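Local coordinates for protein guanine deaminase (Escherichia coli, PDB 6OHB) that catalyses the zinc-dependent hydrolytic deamination of guanine to xanthine and ammonia, a step of purine degradation, at residues A[11-17]-A[72-76]; A[16-22]-A[360-365]; A[33-39]-A[50-54]; A[386-392]-A[424-430]. One frame throughout, in Å; residues are numbered along the deposited sequence.

Contact 1. Residues A[11-17]-A[72-76]; sequences VRGSFID and KLIVP
Ile74 meets strand 14-17 through both its backbone and its side chain. The backbone part is a short run of parallel pairing: Ile74 N donates to Ser14 O at 2.7 Å, and Ile74 O takes the amide of Ile16, two residues beyond Ser14, with Ile16 N at 3.0 Å. Phe15 CA lends the same oxygen a weaker CH contact.

The apolar part falls on two faces of the sheet. On one, Ile74 runs beside the Phe15 ring, with CG1 over one face toward the rim. Because the Ile74 chain beyond CB is fully extended (chi2 -179°), CD1 reaches Phe15 CZ at 3.5 Å and also meets Val11 CG1 at 3.6 Å, so one branched residue fills the angle where the chain bends. Gly13 suits that bend: a CB at these backbone angles would collide with Arg12 O and lie tight against Ile74 CD1. Phe15 also makes edge-to-face contacts with Phe50 and Phe380; an alanine here would probably strip Ile74 CD1 of the Phe15 rim and leave a gap that the rings of Phe50 and Phe380 now border. On the other face, Ile16 CG2 touches Val75 CG1 at 3.5 Å and Leu73 CD2 at 3.7 Å.

Polar ends turn elsewhere, Ser14 OG to Glu36 O and Asp17 to Arg33, while Pro76 CD packs on Ile16 O.

Parallel pairing of an N-terminal strand with the chain entering the barrel is consistent with the amidohydrolase architecture, in which a small beta domain adjoins a TIM barrel; strand 73-84 goes on to the zinc ligands His82 and His84.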
# COMPACT_ATOMS: atom_id res chain seq x y z
N VAL A 11 8.04 0.12 -32.37
CA VAL A 11 7.99 -0.48 -31.05
C VAL A 11 7.09 -1.71 -31.13
O VAL A 11 5.91 -1.60 -31.49
CB VAL A 11 7.47 0.50 -29.98
CG1 VAL A 11 7.26 -0.22 -28.66
CG2 VAL A 11 8.42 1.68 -29.82
N ARG A 12 7.62 -2.87 -30.76
CA ARG A 12 6.88 -4.12 -30.84
C ARG A 12 6.58 -4.65 -29.44
O ARG A 12 7.40 -4.52 -28.52
CB ARG A 12 7.67 -5.15 -31.64
CG ARG A 12 6.91 -6.42 -31.89
CD ARG A 12 7.74 -7.43 -32.66
NE ARG A 12 6.97 -8.64 -32.90
CZ ARG A 12 7.40 -9.66 -33.62
NH1 ARG A 12 8.61 -9.62 -34.18
NH2 ARG A 12 6.63 -10.73 -33.79
N GLY A 13 5.41 -5.26 -29.28
CA GLY A 13 5.14 -5.94 -28.02
C GLY A 13 3.64 -6.12 -27.82
O GLY A 13 2.87 -6.07 -28.76
N SER A 14 3.27 -6.34 -26.56
CA SER A 14 1.88 -6.47 -26.16
C SER A 14 1.37 -5.10 -25.73
O SER A 14 2.07 -4.38 -25.03
CB SER A 14 1.75 -7.48 -25.03
OG SER A 14 1.59 -8.79 -25.54
N PHE A 15 0.16 -4.74 -26.16
CA PHE A 15 -0.38 -3.41 -25.94
C PHE A 15 -1.77 -3.53 -25.33
O PHE A 15 -2.52 -4.47 -25.63
CB PHE A 15 -0.51 -2.60 -27.25
CG PHE A 15 0.80 -2.25 -27.88
CD1 PHE A 15 1.48 -3.17 -28.68
CD2 PHE A 15 1.36 -1.00 -27.68
CE1 PHE A 15 2.69 -2.84 -29.26
CE2 PHE A 15 2.57 -0.67 -28.26
CZ PHE A 15 3.23 -1.58 -29.04
N ILE A 16 -2.12 -2.55 -24.50
CA ILE A 16 -3.50 -2.44 -24.03
C ILE A 16 -3.87 -0.97 -23.89
O ILE A 16 -3.09 -0.17 -23.37
CB ILE A 16 -3.70 -3.21 -22.70
CG1 ILE A 16 -5.08 -2.93 -22.11
CG2 ILE A 16 -2.60 -2.87 -21.72
CD1 ILE A 16 -5.54 -4.00 -21.14
N ASP A 17 -5.06 -0.61 -24.39
CA ASP A 17 -5.56 0.75 -24.23
C ASP A 17 -7.09 0.73 -24.31
O ASP A 17 -7.70 -0.29 -24.62
CB ASP A 17 -4.95 1.71 -25.27
CG ASP A 17 -5.33 1.37 -26.72
OD1 ASP A 17 -5.70 0.21 -27.03
OD2 ASP A 17 -5.25 2.27 -27.58
N LYS A 72 6.76 -7.88 -22.32
CA LYS A 72 6.30 -6.76 -21.52
C LYS A 72 4.90 -6.35 -21.96
O LYS A 72 4.35 -6.86 -22.94
CB LYS A 72 7.26 -5.57 -21.65
CG LYS A 72 8.74 -5.91 -21.56
CD LYS A 72 9.14 -6.26 -20.13
CE LYS A 72 10.62 -6.04 -19.90
NZ LYS A 72 11.47 -7.01 -20.64
N LEU A 73 4.31 -5.43 -21.21
CA LEU A 73 3.00 -4.87 -21.54
C LEU A 73 3.12 -3.36 -21.71
O LEU A 73 3.61 -2.67 -20.81
CB LEU A 73 1.98 -5.23 -20.46
CG LEU A 73 0.54 -5.41 -20.91
CD1 LEU A 73 0.32 -6.82 -21.48
CD2 LEU A 73 -0.39 -5.16 -19.74
N ILE A 74 2.64 -2.84 -22.83
CA ILE A 74 2.79 -1.43 -23.17
C ILE A 74 1.44 -0.76 -23.00
O ILE A 74 0.43 -1.19 -23.59
CB ILE A 74 3.33 -1.26 -24.60
CG1 ILE A 74 4.61 -2.07 -24.78
CG2 ILE A 74 3.57 0.21 -24.91
CD1 ILE A 74 5.23 -1.93 -26.17
N VAL A 75 1.43 0.29 -22.19
CA VAL A 75 0.21 1.02 -21.84
C VAL A 75 0.43 2.49 -22.12
O VAL A 75 1.58 2.96 -22.20
CB VAL A 75 -0.18 0.78 -20.36
CG1 VAL A 75 -0.33 -0.69 -20.08
CG2 VAL A 75 0.88 1.38 -19.43
N PRO A 76 -0.64 3.26 -22.29
CA PRO A 76 -0.47 4.71 -22.40
C PRO A 76 0.06 5.28 -21.09
O PRO A 76 -0.16 4.72 -20.02
CB PRO A 76 -1.88 5.22 -22.71
CG PRO A 76 -2.63 4.02 -23.19
CD PRO A 76 -2.04 2.85 -22.47

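Contact 2. Residues A[16-22]-A[360-365]; sequences IDVTRTI and FYLATL
Ile16, Val18 and the turn after them pack on Phe360, Tyr361 and Leu365 in a largely apolar strand-on-helix contact, where the end of strand 14-18 in the small beta domain meets the end of helix 356-363, which comes after helix 336-349 in the barrel part of the chain, and the first residue of helix 365-370.

Val18 is the wedge. Its two methyls part: CG2 goes to the rim of Phe360 (CD2 at 3.9 Å) and CG1 to the edge of Tyr361 (CD1 at 3.7 Å), a fork that a beta-branched residue provides naturally. The Phe360 ring arrives rim first, with CZ 3.4 Å from Ile16 O and CE2 close to Asp17 CA near the ring plane, while Ile16 CG1 touches the same rim at CZ.

Tyr361 does two jobs. Its ring reaches past Val18 to the loop because chi1 (177°) points it away from the backbone N, and there the hydroxyl accepts the amide of Ile22 in a long but fairly straight bond (Ile22 N to Tyr361 OH 3.3 Å, 161°). Ile22 CD1 lies over one face of the same ring in a CH-pi contact, so Ile22 meets the tyrosine twice, by its amide at the hydroxyl and by CD1 over the ring. Leu365 CD2 fits against Val18 O at 3.3 Å, an oxygen bonded elsewhere to Asn379 ND2, and Thr21 CG2 crosses the leucine.

One water joins Val18 N to Thr364 OG1. The chemistry implies an apolar seam in which the tyrosine hydroxyl accepts the amide of Ile22 and one water accepts that of Val18.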
# COMPACT_ATOMS: atom_id res chain seq x y z
N ILE A 16 -2.12 -2.55 -24.50
CA ILE A 16 -3.50 -2.44 -24.03
C ILE A 16 -3.87 -0.97 -23.89
O ILE A 16 -3.09 -0.17 -23.37
CB ILE A 16 -3.70 -3.21 -22.70
CG1 ILE A 16 -5.08 -2.93 -22.11
CG2 ILE A 16 -2.60 -2.87 -21.72
CD1 ILE A 16 -5.54 -4.00 -21.14
N ASP A 17 -5.06 -0.61 -24.39
CA ASP A 17 -5.56 0.75 -24.23
C ASP A 17 -7.09 0.73 -24.31
O ASP A 17 -7.70 -0.29 -24.62
CB ASP A 17 -4.95 1.71 -25.27
CG ASP A 17 -5.33 1.37 -26.72
OD1 ASP A 17 -5.70 0.21 -27.03
OD2 ASP A 17 -5.25 2.27 -27.58
N VAL A 18 -7.70 1.86 -23.96
CA VAL A 18 -9.15 2.04 -24.08
C VAL A 18 -9.39 2.96 -25.26
O VAL A 18 -8.88 4.09 -25.29
CB VAL A 18 -9.76 2.61 -22.79
CG1 VAL A 18 -11.27 2.76 -22.94
CG2 VAL A 18 -9.39 1.75 -21.58
N THR A 19 -10.19 2.50 -26.24
CA THR A 19 -10.23 3.19 -27.53
C THR A 19 -11.18 4.38 -27.56
O THR A 19 -11.17 5.11 -28.56
CB THR A 19 -10.61 2.20 -28.64
OG1 THR A 19 -11.89 1.62 -28.38
CG2 THR A 19 -9.56 1.11 -28.73
N ARG A 20 -11.97 4.61 -26.52
CA ARG A 20 -12.86 5.77 -26.51
C ARG A 20 -13.31 6.03 -25.08
O ARG A 20 -13.27 5.14 -24.23
CB ARG A 20 -14.07 5.57 -27.42
CG ARG A 20 -15.06 4.57 -26.88
CD ARG A 20 -16.21 4.29 -27.83
NE ARG A 20 -17.24 3.52 -27.14
CZ ARG A 20 -17.24 2.19 -27.06
NH1 ARG A 20 -16.27 1.49 -27.63
NH2 ARG A 20 -18.22 1.57 -26.41
N THR A 21 -13.74 7.26 -24.84
CA THR A 21 -14.30 7.61 -23.55
C THR A 21 -15.72 7.08 -23.44
O THR A 21 -16.46 7.00 -24.42
CB THR A 21 -14.30 9.13 -23.33
OG1 THR A 21 -15.03 9.77 -24.38
CG2 THR A 21 -12.87 9.67 -23.33
N ILE A 22 -16.10 6.69 -22.23
CA ILE A 22 -17.43 6.17 -21.96
C ILE A 22 -18.06 7.06 -20.89
O ILE A 22 -17.42 8.02 -20.43
CB ILE A 22 -17.37 4.69 -21.53
CG1 ILE A 22 -16.19 4.46 -20.58
CG2 ILE A 22 -17.20 3.79 -22.75
CD1 ILE A 22 -16.45 4.83 -19.12
N PHE A 360 -7.81 0.76 -14.74
CA PHE A 360 -6.95 1.07 -15.87
C PHE A 360 -7.47 2.28 -16.65
O PHE A 360 -6.70 3.14 -17.07
CB PHE A 360 -6.83 -0.16 -16.78
CG PHE A 360 -6.00 0.06 -18.01
CD1 PHE A 360 -4.62 0.01 -17.95
CD2 PHE A 360 -6.60 0.30 -19.24
CE1 PHE A 360 -3.85 0.21 -19.09
CE2 PHE A 360 -5.84 0.50 -20.38
CZ PHE A 360 -4.46 0.45 -20.30
N TYR A 361 -8.79 2.37 -16.81
CA TYR A 361 -9.39 3.49 -17.52
C TYR A 361 -9.11 4.80 -16.80
O TYR A 361 -8.67 5.78 -17.41
CB TYR A 361 -10.89 3.26 -17.67
CG TYR A 361 -11.63 4.39 -18.33
CD1 TYR A 361 -11.59 4.57 -19.71
CD2 TYR A 361 -12.40 5.27 -17.58
CE1 TYR A 361 -12.28 5.60 -20.32
CE2 TYR A 361 -13.09 6.30 -18.17
CZ TYR A 361 -13.03 6.46 -19.55
OH TYR A 361 -13.72 7.49 -20.14
N LEU A 362 -9.36 4.84 -15.49
CA LEU A 362 -9.13 6.07 -14.74
C LEU A 362 -7.65 6.45 -14.74
O LEU A 362 -7.32 7.64 -14.67
CB LEU A 362 -9.64 5.91 -13.31
CG LEU A 362 -11.16 5.83 -13.14
CD1 LEU A 362 -11.52 5.50 -11.70
CD2 LEU A 362 -11.81 7.12 -13.58
N ALA A 363 -6.76 5.46 -14.83
CA ALA A 363 -5.33 5.76 -14.84
C ALA A 363 -4.87 6.36 -16.17
O ALA A 363 -3.88 7.10 -16.19
CB ALA A 363 -4.52 4.50 -14.53
N THR A 364 -5.58 6.08 -17.27
CA THR A 364 -5.10 6.55 -18.57
C THR A 364 -6.09 7.49 -19.23
O THR A 364 -6.05 8.70 -18.99
CB THR A 364 -4.81 5.37 -19.50
OG1 THR A 364 -6.00 4.58 -19.66
CG2 THR A 364 -3.71 4.49 -18.92
N LEU A 365 -6.99 6.95 -20.06
CA LEU A 365 -7.85 7.81 -20.87
C LEU A 365 -8.86 8.56 -20.02
O LEU A 365 -9.17 9.73 -20.30
CB LEU A 365 -8.57 6.98 -21.94
CG LEU A 365 -9.41 7.76 -22.96
CD1 LEU A 365 -8.56 8.76 -23.74
CD2 LEU A 365 -10.12 6.80 -23.91
O HOH W 1 -6.17 3.85 -22.35

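Contact 3. Residues A[33-39]-A[50-54]; sequences RFIEDGL and FGEWE
Arg33 runs straight as far as CD and then kinks (chi3 49°), which turns its guanidinium flat toward Phe50, whose own CG is anti to the backbone N and brings the ring across from the opposite direction. The rim of the ring thus meets the face of the cation: Phe50 CE2 stands 3.3 Å from Arg33 CZ, over the guanidinium centre, and the planes are 76° apart. A long flexible cation suits the spot because its NH2 can still form a salt bridge with Asp17; a leucine in its place would probably leave that carboxylate without its positive mate and the Phe50 edge without its flat cover.

Glu52 bends over Ile35, its OE2 4.0 Å from Ile35 CD1, and OE1 accepts from a water that in turn takes Asp37 N.

The backbone forms a brief antiparallel ladder. Leu39 N gives to Gly51 O at 2.9 Å, Gly51 N returns to Leu39 O at 3.0 Å, and Trp53 N reaches Asp37 O at 2.9 Å. Glycine suits both Gly38 and Gly51: a CB on Gly38 would strike Ile35 CG2, and one on Gly51 its preceding carbonyl.

Leu39 CB touches the indole edge at Trp53 CE3 (3.7 Å), while Arg12 makes a cation-pi contact with Trp53 and a salt bridge with Asp37.

Phe50 closes the hairpin strand 46-50 and Trp53 lies at the short, weakly bonded helix 53-56, both set against the corner where strand 32-35, partner of strand 14-18, passes into strand 38-43 of the other sheet.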
# COMPACT_ATOMS: atom_id res chain seq x y z
N ARG A 33 -9.06 -2.47 -25.85
CA ARG A 33 -8.33 -3.16 -26.90
C ARG A 33 -7.05 -3.72 -26.31
O ARG A 33 -6.25 -2.98 -25.71
CB ARG A 33 -8.02 -2.22 -28.06
CG ARG A 33 -7.18 -2.85 -29.14
CD ARG A 33 -6.96 -1.89 -30.29
NE ARG A 33 -6.52 -0.58 -29.81
CZ ARG A 33 -6.35 0.47 -30.60
NH1 ARG A 33 -6.57 0.38 -31.91
NH2 ARG A 33 -5.95 1.63 -30.09
N PHE A 34 -6.86 -5.03 -26.47
CA PHE A 34 -5.63 -5.73 -26.10
C PHE A 34 -5.07 -6.39 -27.35
O PHE A 34 -5.72 -7.25 -27.95
CB PHE A 34 -5.91 -6.77 -25.01
CG PHE A 34 -4.72 -7.64 -24.70
CD1 PHE A 34 -3.59 -7.11 -24.10
CD2 PHE A 34 -4.75 -8.99 -25.00
CE1 PHE A 34 -2.51 -7.91 -23.80
CE2 PHE A 34 -3.66 -9.80 -24.71
CZ PHE A 34 -2.54 -9.26 -24.11
N ILE A 35 -3.87 -5.98 -27.75
CA ILE A 35 -3.18 -6.55 -28.90
C ILE A 35 -1.96 -7.31 -28.38
O ILE A 35 -1.03 -6.70 -27.85
CB ILE A 35 -2.75 -5.48 -29.91
CG1 ILE A 35 -3.95 -4.63 -30.34
CG2 ILE A 35 -2.08 -6.13 -31.11
CD1 ILE A 35 -4.89 -5.31 -31.32
N GLU A 36 -1.95 -8.63 -28.55
CA GLU A 36 -0.90 -9.42 -27.93
C GLU A 36 0.41 -9.36 -28.72
O GLU A 36 1.49 -9.31 -28.12
CB GLU A 36 -1.36 -10.87 -27.77
CG GLU A 36 -0.40 -11.73 -26.98
CD GLU A 36 0.36 -12.68 -27.87
OE1 GLU A 36 1.52 -13.01 -27.54
OE2 GLU A 36 -0.21 -13.11 -28.90
N ASP A 37 0.34 -9.33 -30.05
CA ASP A 37 1.52 -9.20 -30.90
C ASP A 37 1.32 -7.96 -31.76
O ASP A 37 0.86 -8.04 -32.91
CB ASP A 37 1.74 -10.46 -31.73
CG ASP A 37 3.07 -10.45 -32.47
OD1 ASP A 37 3.97 -9.68 -32.08
OD2 ASP A 37 3.21 -11.22 -33.46
N GLY A 38 1.66 -6.81 -31.20
CA GLY A 38 1.37 -5.53 -31.81
C GLY A 38 2.57 -4.68 -32.17
O GLY A 38 3.69 -4.91 -31.71
N LEU A 39 2.30 -3.66 -32.99
CA LEU A 39 3.30 -2.76 -33.53
C LEU A 39 2.80 -1.33 -33.40
O LEU A 39 1.65 -1.03 -33.76
CB LEU A 39 3.60 -3.06 -35.00
CG LEU A 39 4.39 -1.98 -35.73
CD1 LEU A 39 5.78 -1.86 -35.13
CD2 LEU A 39 4.45 -2.28 -37.23
N PHE A 50 -0.82 2.13 -35.51
CA PHE A 50 -0.88 1.16 -34.43
C PHE A 50 -1.73 -0.02 -34.86
O PHE A 50 -2.79 0.17 -35.47
CB PHE A 50 -1.45 1.77 -33.15
CG PHE A 50 -1.69 0.77 -32.07
CD1 PHE A 50 -0.63 0.11 -31.48
CD2 PHE A 50 -2.97 0.47 -31.66
CE1 PHE A 50 -0.84 -0.82 -30.49
CE2 PHE A 50 -3.19 -0.47 -30.67
CZ PHE A 50 -2.12 -1.11 -30.08
N GLY A 51 -1.28 -1.23 -34.55
CA GLY A 51 -2.12 -2.38 -34.81
C GLY A 51 -1.37 -3.69 -34.69
O GLY A 51 -0.37 -3.78 -33.98
N GLU A 52 -1.89 -4.71 -35.37
CA GLU A 52 -1.28 -6.03 -35.35
C GLU A 52 0.06 -6.02 -36.08
O GLU A 52 0.22 -5.38 -37.12
CB GLU A 52 -2.21 -7.06 -36.00
CG GLU A 52 -3.51 -7.30 -35.25
CD GLU A 52 -3.39 -8.39 -34.20
OE1 GLU A 52 -2.30 -8.99 -34.09
OE2 GLU A 52 -4.39 -8.65 -33.51
N TRP A 53 1.03 -6.75 -35.51
CA TRP A 53 2.37 -6.81 -36.06
C TRP A 53 2.36 -7.23 -37.53
O TRP A 53 3.02 -6.61 -38.38
CB TRP A 53 3.22 -7.78 -35.22
CG TRP A 53 4.56 -8.11 -35.81
CD1 TRP A 53 4.96 -9.31 -36.32
CD2 TRP A 53 5.70 -7.24 -35.92
NE1 TRP A 53 6.26 -9.24 -36.76
CE2 TRP A 53 6.74 -7.98 -36.52
CE3 TRP A 53 5.93 -5.90 -35.58
CZ2 TRP A 53 7.99 -7.43 -36.79
CZ3 TRP A 53 7.19 -5.35 -35.85
CH2 TRP A 53 8.19 -6.12 -36.45
N GLU A 54 1.62 -8.29 -37.86
CA GLU A 54 1.63 -8.76 -39.24
C GLU A 54 0.92 -7.78 -40.18
O GLU A 54 1.21 -7.79 -41.38
CB GLU A 54 1.00 -10.15 -39.35
CG GLU A 54 1.72 -11.24 -38.53
CD GLU A 54 3.08 -11.65 -39.09
OE1 GLU A 54 3.51 -11.10 -40.13
OE2 GLU A 54 3.73 -12.53 -38.49
O HOH W 2 -1.74 -10.23 -31.46

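Contact 4. Residues A[386-392]-A[424-430]; sequences ADFVVME and SIYRTYV
Phe388 and Tyr429 form the tight end of this antiparallel pair. Their rings lie in an offset stack with planes only 10° apart and centroids at 4.5 Å, Phe388 CZ coming to 3.3 Å from Tyr429 CG. In Phe388, chi1 60° puts CG between the backbone N and carbonyl carbon, which turns the ring over the strand toward Tyr429, whose CB lies over its face. Mutual backbone bonds fix these partners, and Tyr429 OH is hydrogen-bonded to Tyr69 OH. On the other face, Val389 CG1 meets Ile425 CG2 and Met391 SD lies 3.5 Å from Ile425 CD1, the flexible thioether bending to fit.

The looser, partly exposed side is that of Tyr426, Arg427 and Glu392. Here Tyr426 and Arg427 both face Val390, whose O accepts two amides: Tyr426 N at 2.8 Å and Arg427 N at 3.0 Å. Arg427 folds back so that NH1 bonds to Tyr426 O at 2.9 Å while lying over the centre of the Tyr426 ring, whose edge meets Val390 CG1. Glu392, tied by N to Ser424 O, sends its carboxylate to Arg438, and Lys72 adds a cation-pi contact to Tyr426.

One extra residue on strand 425-430 opposite Val390 makes this a classic beta bulge, within an antiparallel ladder that joins the C-terminal strands to strand 73-84 in the small beta domain beside the amidohydrolase barrel.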
# COMPACT_ATOMS: atom_id res chain seq x y z
N ALA A 386 2.68 10.47 -28.45
CA ALA A 386 3.24 9.16 -28.10
C ALA A 386 3.91 9.22 -26.73
O ALA A 386 5.14 9.21 -26.59
CB ALA A 386 4.20 8.70 -29.19
N ASP A 387 3.07 9.26 -25.70
CA ASP A 387 3.49 9.13 -24.31
C ASP A 387 3.06 7.74 -23.87
O ASP A 387 1.86 7.46 -23.80
CB ASP A 387 2.84 10.18 -23.41
CG ASP A 387 3.20 11.60 -23.78
OD1 ASP A 387 4.22 11.82 -24.48
OD2 ASP A 387 2.45 12.51 -23.36
N PHE A 388 4.02 6.86 -23.58
CA PHE A 388 3.61 5.52 -23.18
C PHE A 388 4.67 4.90 -22.28
O PHE A 388 5.78 5.40 -22.13
CB PHE A 388 3.33 4.62 -24.40
CG PHE A 388 4.51 4.43 -25.33
CD1 PHE A 388 4.77 5.35 -26.34
CD2 PHE A 388 5.33 3.32 -25.22
CE1 PHE A 388 5.83 5.17 -27.20
CE2 PHE A 388 6.39 3.13 -26.08
CZ PHE A 388 6.65 4.06 -27.08
N VAL A 389 4.27 3.79 -21.64
CA VAL A 389 5.08 3.11 -20.64
C VAL A 389 5.15 1.63 -20.99
O VAL A 389 4.12 0.99 -21.23
CB VAL A 389 4.51 3.29 -19.22
CG1 VAL A 389 5.45 2.68 -18.18
CG2 VAL A 389 4.25 4.76 -18.93
N VAL A 390 6.36 1.10 -21.03
CA VAL A 390 6.58 -0.34 -21.10
C VAL A 390 6.68 -0.86 -19.67
O VAL A 390 7.59 -0.45 -18.92
CB VAL A 390 7.85 -0.67 -21.90
CG1 VAL A 390 7.98 -2.17 -22.09
CG2 VAL A 390 7.83 0.07 -23.24
N MET A 391 5.78 -1.78 -19.32
CA MET A 391 5.58 -2.33 -17.99
C MET A 391 6.05 -3.77 -17.94
O MET A 391 5.88 -4.53 -18.90
CB MET A 391 4.10 -2.33 -17.59
CG MET A 391 3.35 -1.04 -17.78
SD MET A 391 3.38 -0.05 -16.29
CE MET A 391 2.64 -1.20 -15.13
N GLU A 392 6.63 -4.15 -16.80
CA GLU A 392 7.04 -5.53 -16.56
C GLU A 392 6.09 -6.07 -15.50
O GLU A 392 6.32 -5.89 -14.30
CB GLU A 392 8.49 -5.59 -16.09
CG GLU A 392 9.11 -6.98 -16.18
CD GLU A 392 10.54 -7.01 -15.67
OE1 GLU A 392 11.12 -5.92 -15.48
OE2 GLU A 392 11.07 -8.12 -15.46
N SER A 424 7.74 -2.21 -11.70
CA SER A 424 6.94 -2.58 -12.87
C SER A 424 7.21 -1.69 -14.07
O SER A 424 6.87 -2.07 -15.19
CB SER A 424 5.45 -2.53 -12.54
OG SER A 424 5.06 -3.57 -11.68
N ILE A 425 7.83 -0.53 -13.87
CA ILE A 425 8.07 0.43 -14.94
C ILE A 425 9.42 0.11 -15.56
O ILE A 425 10.47 0.36 -14.96
CB ILE A 425 8.02 1.87 -14.42
CG1 ILE A 425 6.74 2.13 -13.62
CG2 ILE A 425 8.14 2.86 -15.56
CD1 ILE A 425 5.49 1.96 -14.39
N TYR A 426 9.40 -0.43 -16.78
CA TYR A 426 10.61 -0.84 -17.48
C TYR A 426 11.14 0.26 -18.39
O TYR A 426 12.35 0.51 -18.43
CB TYR A 426 10.32 -2.12 -18.28
CG TYR A 426 11.51 -2.74 -19.00
CD1 TYR A 426 12.54 -3.37 -18.29
CD2 TYR A 426 11.57 -2.75 -20.39
CE1 TYR A 426 13.62 -3.95 -18.95
CE2 TYR A 426 12.65 -3.33 -21.06
CZ TYR A 426 13.66 -3.93 -20.34
OH TYR A 426 14.72 -4.51 -21.01
N ARG A 427 10.25 0.92 -19.13
CA ARG A 427 10.66 2.03 -19.98
C ARG A 427 9.56 3.09 -19.97
O ARG A 427 8.38 2.76 -19.85
CB ARG A 427 10.93 1.59 -21.44
CG ARG A 427 12.06 0.57 -21.67
CD ARG A 427 13.45 1.22 -21.64
NE ARG A 427 14.52 0.26 -21.93
CZ ARG A 427 15.06 -0.57 -21.05
NH1 ARG A 427 14.65 -0.59 -19.78
NH2 ARG A 427 16.04 -1.39 -21.43
N THR A 428 9.96 4.35 -20.10
CA THR A 428 9.00 5.44 -20.25
C THR A 428 9.39 6.29 -21.46
O THR A 428 10.52 6.79 -21.53
CB THR A 428 8.90 6.31 -18.99
OG1 THR A 428 8.50 5.50 -17.88
CG2 THR A 428 7.87 7.43 -19.18
N TYR A 429 8.43 6.46 -22.37
CA TYR A 429 8.56 7.27 -23.57
C TYR A 429 7.69 8.52 -23.42
O TYR A 429 6.50 8.42 -23.11
CB TYR A 429 8.12 6.49 -24.82
CG TYR A 429 9.11 5.46 -25.33
CD1 TYR A 429 9.28 4.24 -24.68
CD2 TYR A 429 9.86 5.70 -26.48
CE1 TYR A 429 10.18 3.29 -25.16
CE2 TYR A 429 10.76 4.76 -26.96
CZ TYR A 429 10.92 3.56 -26.30
OH TYR A 429 11.82 2.62 -26.78
N VAL A 430 8.29 9.68 -23.68
CA VAL A 430 7.57 10.95 -23.69
C VAL A 430 7.86 11.65 -25.02
O VAL A 430 9.02 11.74 -25.43
CB VAL A 430 7.97 11.84 -22.50
CG1 VAL A 430 7.56 13.28 -22.74
CG2 VAL A 430 7.34 11.31 -21.21

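In the fold
All four contacts belong to the beta domain beside the TIM barrel or its border, away from the zinc site. Contact 1 is the centre: its middle lies about 8 Å from that of contact 3, 9 Å from contact 4 and 13 Å from contact 2. Strand 14-18 serves contacts 1 and 2, and strand 73-84 links it to strand 388-391 of contact 4 through backbone bonds. Contact 3 is nested within the loop closed by contact 1, contacts 1 and 2 cross along the chain, and contact 4 comes last. N-terminal and C-terminal chain segments are thus woven round the strand that enters the barrel, with 360-365 packing against the end of strand 14-18 at the border with the barrel.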